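Local coordinates for protein GCN5-related N-acetyltransferase (PDB 2OZG) that binds coenzyme A and probably transfers acetyl groups from acetyl-CoA to amine substrates, possibly aminoglycosides, at residues Phe326-Ser329 with Lys334-Val337; Leu304-Glu309 with Thr382-Gly387. All coordinates share one frame; numbering follows the deposited sequence.

Interaction 1 (Phe326-Ser329 with Lys334-Val337); sequences FILS and KSEV
Ser-329 and Glu-336 form an antiparallel hydrogen-bonded pair of the beta hairpin 324-331/334-339. The amide of Ser-329 donates from N to Glu-336 O over 2.8 Å, almost straight at the hydrogen (172°). The return bond from Glu-336 N to Ser-329 O, 2.9 Å, is more bent, at 150°. One water donates to Glu-336 O and is also hydrogen-bonded to Ser-329 OG, joining side chain to backbone across the strands. Next to this pair, Leu-328 and Val-337 form a non-hydrogen-bonded pair; beside it the CA-H of Val-337 is directed at Ile-327 O, 3.2 Å from Val-337 CA. Followed outward from its backbone, Val-337 first brings CB to 4.0 Å from that same Ile-327 O. It then forks. Val-337 CG1, anti to the backbone N (chi1 165°), passes the carbonyl oxygen and comes obliquely to the phenylalanine ring, 4.1 Å from Phe-326 CD2. Val-337 CG2 turns the other way and meets Leu-328 CD1 at 3.6 Å. That leucine methyl is shared, since Ser-335 CB also lies 3.6 Å from Leu-328 CD1. Ser-335 OG turns to the main chain of helix 293-299, bonding to Leu-297 O. The hairpin stands at one margin of the five-stranded sheet of the sterol carrier protein domain, with 334-339 outermost in this chain and 324-331 bonded on its other side to strand 308-315. Helix 293-299 packs on Phe-326 and Val-337, while helix 375-385 covers Leu-328 through Ile-384 and Phe-385.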
# COMPACT_ATOMS: atom_id res chain seq x y z
N PHE A 326 -47.11 -17.20 -23.73
CA PHE A 326 -47.19 -16.04 -24.59
C PHE A 326 -46.48 -16.38 -25.92
O PHE A 326 -45.43 -17.06 -25.95
CB PHE A 326 -46.48 -14.81 -23.94
CG PHE A 326 -47.01 -14.43 -22.59
CD1 PHE A 326 -46.48 -15.00 -21.43
CD2 PHE A 326 -48.04 -13.50 -22.47
CE1 PHE A 326 -46.99 -14.69 -20.17
CE2 PHE A 326 -48.55 -13.16 -21.20
CZ PHE A 326 -48.03 -13.76 -20.05
N ILE A 327 -47.08 -15.93 -27.01
CA ILE A 327 -46.42 -15.99 -28.31
C ILE A 327 -45.91 -14.59 -28.64
O ILE A 327 -46.67 -13.64 -28.71
CB ILE A 327 -47.37 -16.44 -29.42
CG1 ILE A 327 -48.03 -17.76 -29.03
CG2 ILE A 327 -46.59 -16.50 -30.72
CD1 ILE A 327 -49.15 -18.24 -30.00
N LEU A 328 -44.60 -14.48 -28.80
CA LEU A 328 -43.95 -13.26 -29.27
C LEU A 328 -43.75 -13.40 -30.78
O LEU A 328 -42.97 -14.26 -31.21
CB LEU A 328 -42.58 -13.15 -28.63
CG LEU A 328 -41.71 -12.00 -29.03
CD1 LEU A 328 -42.40 -10.67 -28.75
CD2 LEU A 328 -40.38 -12.13 -28.30
N SER A 329 -44.43 -12.58 -31.58
CA SER A 329 -44.25 -12.64 -33.04
C SER A 329 -43.54 -11.39 -33.46
O SER A 329 -44.03 -10.28 -33.22
CB SER A 329 -45.60 -12.70 -33.81
OG SER A 329 -46.33 -13.82 -33.38
N LYS A 334 -40.68 -4.96 -35.22
CA LYS A 334 -41.74 -4.79 -34.26
C LYS A 334 -42.27 -6.15 -33.82
O LYS A 334 -42.04 -7.13 -34.50
CB LYS A 334 -42.86 -4.00 -34.89
CG LYS A 334 -42.44 -2.74 -35.61
CD LYS A 334 -43.65 -2.06 -36.24
CE LYS A 334 -43.74 -2.29 -37.73
NZ LYS A 334 -42.94 -1.22 -38.42
N SER A 335 -42.91 -6.18 -32.64
CA SER A 335 -43.52 -7.37 -32.10
C SER A 335 -45.02 -7.21 -31.82
O SER A 335 -45.57 -6.12 -31.75
CB SER A 335 -42.85 -7.81 -30.82
OG SER A 335 -43.12 -6.86 -29.80
N GLU A 336 -45.66 -8.35 -31.71
CA GLU A 336 -47.04 -8.47 -31.28
C GLU A 336 -46.97 -9.69 -30.36
O GLU A 336 -46.32 -10.70 -30.69
CB GLU A 336 -47.99 -8.68 -32.43
CG GLU A 336 -49.42 -8.78 -31.96
CD GLU A 336 -50.42 -9.06 -33.10
OE1 GLU A 336 -50.02 -8.93 -34.29
OE2 GLU A 336 -51.59 -9.43 -32.77
N VAL A 337 -47.57 -9.56 -29.18
CA VAL A 337 -47.57 -10.61 -28.21
C VAL A 337 -49.03 -11.01 -27.98
O VAL A 337 -49.88 -10.14 -27.82
CB VAL A 337 -46.98 -10.14 -26.90
CG1 VAL A 337 -47.32 -11.13 -25.77
CG2 VAL A 337 -45.49 -9.93 -27.05
O HOH W 1 -48.21 -12.99 -31.27

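Interaction 2 (Leu304-Glu309 with Thr382-Gly387); sequences LGVEAE and TQIFAG
Ile-384, whose CG1 and CD1 reach Val-306 and Ala-308, lays its other branch on the next residue: Ile-384 CG2 sits over the centre of the Phe-385 ring, 3.7 Å above the plane. The ring itself does not meet 304-309 but packs against Leu-310 of the sheet and Arg-300, while Ile-384 also packs on Leu-310, Val-330 and Tyr-302, so the buried isoleucine links the helix to two adjacent strands. The contact belongs to the sterol carrier protein domain, where the C-terminal part of helix 375-385 rests on a mixed five-stranded sheet and on the chain leading into strand 308-315. No hydrogen bond crosses between the two segments, and the join is made by van der Waals contact, mostly between aliphatic carbons. Val-306 points at the helix, and its two methyls share the work unequally: CG1 touches both Gln-383 and Ile-384, CG2 only Gln-383. Val-306 CG1 meets Gln-383 CB and, at 4.2 Å, Ile-384 CG1. Val-306 CG2, placed anti to the carbonyl carbon, comes to the Gln-383 peptide group, 3.6 Å from Gln-383 O. Two residues on, Ala-308 CB lies 4.2 Å from Ile-384 CD1. With chi2 at 169°, CD1 extends beyond CG1 to the alanine, while CG1 itself meets the valine. Gln-383 divides its roles: the CB end packs on Val-306, whereas the extended chain carries the amide to a second subunit, whose Gly-305 it also touches. There Gln-383 NE2 donates to Leu-304 O of the second subunit, and Leu-304 O of this chain accepts the matching bond from NE2 of Gln-383 in that subunit.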
# COMPACT_ATOMS: atom_id res chain seq x y z
N LEU A 304 -34.07 -5.51 -37.48
CA LEU A 304 -34.65 -5.71 -38.79
C LEU A 304 -34.05 -6.98 -39.45
O LEU A 304 -32.88 -7.32 -39.24
CB LEU A 304 -34.39 -4.49 -39.69
CG LEU A 304 -35.08 -3.18 -39.29
CD1 LEU A 304 -34.53 -2.03 -40.14
CD2 LEU A 304 -36.62 -3.33 -39.47
N GLY A 305 -34.86 -7.63 -40.26
CA GLY A 305 -34.49 -8.81 -40.98
C GLY A 305 -34.92 -10.07 -40.26
O GLY A 305 -34.76 -11.16 -40.77
N VAL A 306 -35.46 -9.91 -39.05
CA VAL A 306 -35.91 -11.03 -38.26
C VAL A 306 -37.43 -11.24 -38.43
O VAL A 306 -38.23 -10.31 -38.33
CB VAL A 306 -35.55 -10.83 -36.78
CG1 VAL A 306 -36.12 -11.94 -35.93
CG2 VAL A 306 -34.00 -10.71 -36.61
N GLU A 307 -37.82 -12.46 -38.74
CA GLU A 307 -39.24 -12.77 -38.80
C GLU A 307 -39.36 -14.09 -38.05
O GLU A 307 -38.93 -15.14 -38.55
CB GLU A 307 -39.77 -12.84 -40.23
CG GLU A 307 -41.27 -13.00 -40.31
CD GLU A 307 -41.81 -12.93 -41.74
OE1 GLU A 307 -41.15 -12.32 -42.61
OE2 GLU A 307 -42.90 -13.49 -41.99
N ALA A 308 -39.93 -14.04 -36.85
CA ALA A 308 -40.01 -15.23 -36.03
C ALA A 308 -41.10 -15.15 -35.02
O ALA A 308 -41.43 -14.07 -34.55
CB ALA A 308 -38.72 -15.45 -35.30
N GLU A 309 -41.61 -16.32 -34.66
CA GLU A 309 -42.59 -16.46 -33.63
C GLU A 309 -41.96 -17.29 -32.49
O GLU A 309 -41.59 -18.45 -32.69
CB GLU A 309 -43.76 -17.18 -34.23
CG GLU A 309 -45.03 -17.07 -33.51
CD GLU A 309 -46.13 -17.73 -34.31
OE1 GLU A 309 -46.30 -18.96 -34.16
OE2 GLU A 309 -46.84 -17.02 -35.06
N THR A 382 -32.41 -16.22 -30.16
CA THR A 382 -31.12 -15.59 -30.42
C THR A 382 -31.28 -14.51 -31.46
O THR A 382 -30.73 -13.43 -31.30
CB THR A 382 -30.10 -16.64 -30.89
OG1 THR A 382 -29.98 -17.64 -29.90
CG2 THR A 382 -28.76 -16.05 -31.15
N GLN A 383 -32.05 -14.79 -32.50
CA GLN A 383 -32.26 -13.84 -33.57
C GLN A 383 -33.04 -12.61 -33.06
O GLN A 383 -32.68 -11.46 -33.36
CB GLN A 383 -33.07 -14.51 -34.70
CG GLN A 383 -32.30 -15.64 -35.42
CD GLN A 383 -33.17 -16.45 -36.35
OE1 GLN A 383 -34.39 -16.46 -36.19
NE2 GLN A 383 -32.55 -17.17 -37.29
N ILE A 384 -34.09 -12.87 -32.28
CA ILE A 384 -34.96 -11.80 -31.72
C ILE A 384 -34.24 -10.84 -30.78
O ILE A 384 -34.41 -9.60 -30.87
CB ILE A 384 -36.18 -12.42 -30.99
CG1 ILE A 384 -37.10 -13.12 -32.00
CG2 ILE A 384 -37.03 -11.40 -30.23
CD1 ILE A 384 -38.18 -13.99 -31.39
N PHE A 385 -33.48 -11.40 -29.84
CA PHE A 385 -32.93 -10.57 -28.75
C PHE A 385 -31.49 -10.13 -28.91
O PHE A 385 -30.97 -9.49 -28.02
CB PHE A 385 -33.11 -11.28 -27.39
CG PHE A 385 -34.56 -11.44 -26.99
CD1 PHE A 385 -35.29 -10.35 -26.51
CD2 PHE A 385 -35.18 -12.68 -27.09
CE1 PHE A 385 -36.64 -10.47 -26.20
CE2 PHE A 385 -36.57 -12.83 -26.78
CZ PHE A 385 -37.27 -11.72 -26.33
N ALA A 386 -30.90 -10.41 -30.06
CA ALA A 386 -29.49 -10.06 -30.34
C ALA A 386 -29.35 -8.56 -30.32
O ALA A 386 -30.26 -7.85 -30.73
CB ALA A 386 -29.08 -10.60 -31.70
N GLY A 387 -28.21 -8.07 -29.83
CA GLY A 387 -28.02 -6.66 -29.74
C GLY A 387 -26.73 -6.30 -29.04
O GLY A 387 -26.05 -7.15 -28.49

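In the fold
Both contacts lie in the sterol carrier protein domain, away from the coenzyme A site. From the N terminus, the chain reaches 304-309 after helix 293-299, runs up strand 308-315 and returns along 324-331. Interaction 1 closes the short turn between 324-331 and 334-339. The chain then adds strands 345-348 and 371-373, with two helices between them, before helix 375-385 closes the long loop of interaction 2, within which interaction 1 is nested. The centres are 11 Å apart and the contacts touch through the leucine of the hairpin and helix 375-385, while Ile-327 and Ser-329 pack on Glu-309. Together they tie hairpin, neighbouring strand and final helix.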